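SspB protein (Streptomyces clavuligerus, PDB 6JUF) probably acts as a metal-dependent DNA nuclease in the SspABCD–SspE system, a phosphorothioation-sensing bacterial defence against phages. Local coordinates at residues I252-L257 with A273-A278. Numbering follows the deposited sequence.
Sequences ISLARL and ADIAAA
I275, with chi1 at -65°, carries its CG2 methyl anti to the backbone N and its longer CG1 arm anti to the carbonyl carbon, giving helix 272-285 two branches to offer L254 and L257. On the facing helix, L254 has chi1 at -90° and chi2 at -79°, an uncommon leucine shape that sends CD1 toward the I275-A276 backbone. There CD1 lies 3.6 Å from I275 CG2, the two side chains running antiparallel alongside one another. The same CD1 comes within 3.8 Å of A276 N and 4.1 Å of A276 CB; alanine suits this position because its small methyl lets the leucine come close to the helix backbone, and the CA atoms of L254 and A276 are 7.1 Å apart. The CG1 arm reaches the backbone of L257, where I275 CD1 meets L257 O at 3.8 Å, while L257 CD1 stands 4.3 Å from I275 CG2. No hydrogen bond crosses; van der Waals contact between branched aliphatic side chains, and of methyls with neighbouring backbone, joins the two helices. C238 of helix 231-243 touches both I275 and L257, and L279 adds a further apolar surface for L254 and L257.

S253 ends strand 250-253 and is the N-cap of helix 254-259: its OG accepts from R256 N at 3.1 Å, serving an amide at the helix start, where no preceding turn supplies a carbonyl. I252 CD1 sits 3.9 Å above the centre of the R256 guanidinium, whose NE also pairs with E260. Helix 231-243, strand 250-253, the helices from 254 to 285 and the hairpin 289-302, with strand 298-302 between 250-253 and 289-293, follow an order consistent with a winged helix, in which L254, L257 and I275 would pack the helices of the helix-turn-helix-like part together.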
loop_
_atom_site.group_PDB
_atom_site.type_symbol
_atom_site.label_atom_id
_atom_site.label_comp_id
_atom_site.label_asym_id
_atom_site.label_seq_id
_atom_site.Cartn_x
_atom_site.Cartn_y
_atom_site.Cartn_z
ATOM N N ILE B 252 8.980 -23.142 25.191
ATOM C CA ILE B 252 7.572 -22.746 25.251
ATOM C C ILE B 252 6.763 -23.711 24.381
ATOM O O ILE B 252 7.192 -24.093 23.300
ATOM C CB ILE B 252 7.364 -21.278 24.737
ATOM C CG1 ILE B 252 5.881 -20.889 24.781
ATOM C CG2 ILE B 252 7.940 -21.101 23.353
ATOM C CD1 ILE B 252 5.662 -19.366 24.761
ATOM N N SER B 253 5.610 -24.126 24.889
ATOM C CA SER B 253 4.877 -25.187 24.239
ATOM C C SER B 253 4.183 -24.666 22.995
ATOM O O SER B 253 3.855 -23.463 22.918
ATOM C CB SER B 253 3.835 -25.740 25.226
ATOM O OG SER B 253 2.828 -24.764 25.501
ATOM N N LEU B 254 4.015 -25.535 22.004
ATOM C CA LEU B 254 3.244 -25.187 20.811
ATOM C C LEU B 254 1.798 -24.813 21.174
ATOM O O LEU B 254 1.219 -23.945 20.544
ATOM C CB LEU B 254 3.287 -26.277 19.751
ATOM C CG LEU B 254 4.415 -26.217 18.717
ATOM C CD1 LEU B 254 4.044 -25.155 17.658
ATOM C CD2 LEU B 254 5.758 -25.864 19.336
ATOM N N ALA B 255 1.216 -25.486 22.153
ATOM C CA ALA B 255 -0.159 -25.173 22.559
ATOM C C ALA B 255 -0.282 -23.726 23.031
ATOM O O ALA B 255 -1.268 -23.042 22.674
ATOM C CB ALA B 255 -0.581 -26.128 23.701
ATOM N N ARG B 256 0.679 -23.252 23.832
ATOM C CA ARG B 256 0.693 -21.838 24.270
ATOM C C ARG B 256 0.937 -20.897 23.094
ATOM O O ARG B 256 0.268 -19.856 22.976
ATOM C CB ARG B 256 1.749 -21.596 25.326
ATOM C CG ARG B 256 1.357 -22.144 26.716
ATOM C CD ARG B 256 2.505 -21.949 27.684
ATOM N NE ARG B 256 2.769 -20.516 27.842
ATOM C CZ ARG B 256 3.897 -19.980 28.297
ATOM N NH1 ARG B 256 4.932 -20.742 28.659
ATOM N NH2 ARG B 256 3.990 -18.646 28.378
ATOM N N LEU B 257 1.897 -21.236 22.227
ATOM C CA LEU B 257 2.082 -20.387 21.037
ATOM C C LEU B 257 0.822 -20.239 20.173
ATOM O O LEU B 257 0.541 -19.146 19.656
ATOM C CB LEU B 257 3.254 -20.860 20.171
ATOM C CG LEU B 257 4.660 -20.710 20.789
ATOM C CD1 LEU B 257 5.632 -21.514 19.918
ATOM C CD2 LEU B 257 5.094 -19.236 20.905
ATOM N N ALA B 273 -0.667 -26.235 13.804
ATOM C CA ALA B 273 0.048 -27.017 12.778
ATOM C C ALA B 273 0.890 -26.067 11.962
ATOM O O ALA B 273 2.004 -26.404 11.544
ATOM C CB ALA B 273 -0.925 -27.777 11.839
ATOM N N ASP B 274 0.342 -24.892 11.676
ATOM C CA ASP B 274 1.014 -23.890 10.855
ATOM C C ASP B 274 2.245 -23.337 11.591
ATOM O O ASP B 274 3.293 -23.070 10.984
ATOM C CB ASP B 274 0.059 -22.713 10.594
ATOM C CG ASP B 274 -1.168 -23.126 9.828
ATOM O OD1 ASP B 274 -1.012 -23.928 8.888
ATOM O OD2 ASP B 274 -2.270 -22.628 10.177
ATOM N N ILE B 275 2.090 -23.095 12.882
ATOM C CA ILE B 275 3.200 -22.629 13.693
ATOM C C ILE B 275 4.270 -23.728 13.752
ATOM O O ILE B 275 5.461 -23.446 13.666
ATOM C CB ILE B 275 2.713 -22.261 15.091
ATOM C CG1 ILE B 275 1.754 -21.051 15.045
ATOM C CG2 ILE B 275 3.859 -21.948 16.019
ATOM C CD1 ILE B 275 0.975 -20.878 16.343
ATOM N N ALA B 276 3.843 -24.979 13.912
ATOM C CA ALA B 276 4.831 -26.075 13.963
ATOM C C ALA B 276 5.606 -26.174 12.681
ATOM O O ALA B 276 6.824 -26.382 12.692
ATOM C CB ALA B 276 4.099 -27.394 14.224
ATOM N N ALA B 277 4.902 -26.054 11.566
ATOM C CA ALA B 277 5.573 -26.195 10.257
ATOM C C ALA B 277 6.592 -25.084 10.026
ATOM O O ALA B 277 7.699 -25.337 9.501
ATOM C CB ALA B 277 4.581 -26.259 9.118
ATOM N N ALA B 278 6.273 -23.870 10.445
ATOM C CA ALA B 278 7.221 -22.752 10.318
ATOM C C ALA B 278 8.431 -22.974 11.219
ATOM O O ALA B 278 9.573 -22.728 10.796
ATOM C CB ALA B 278 6.549 -21.435 10.663
#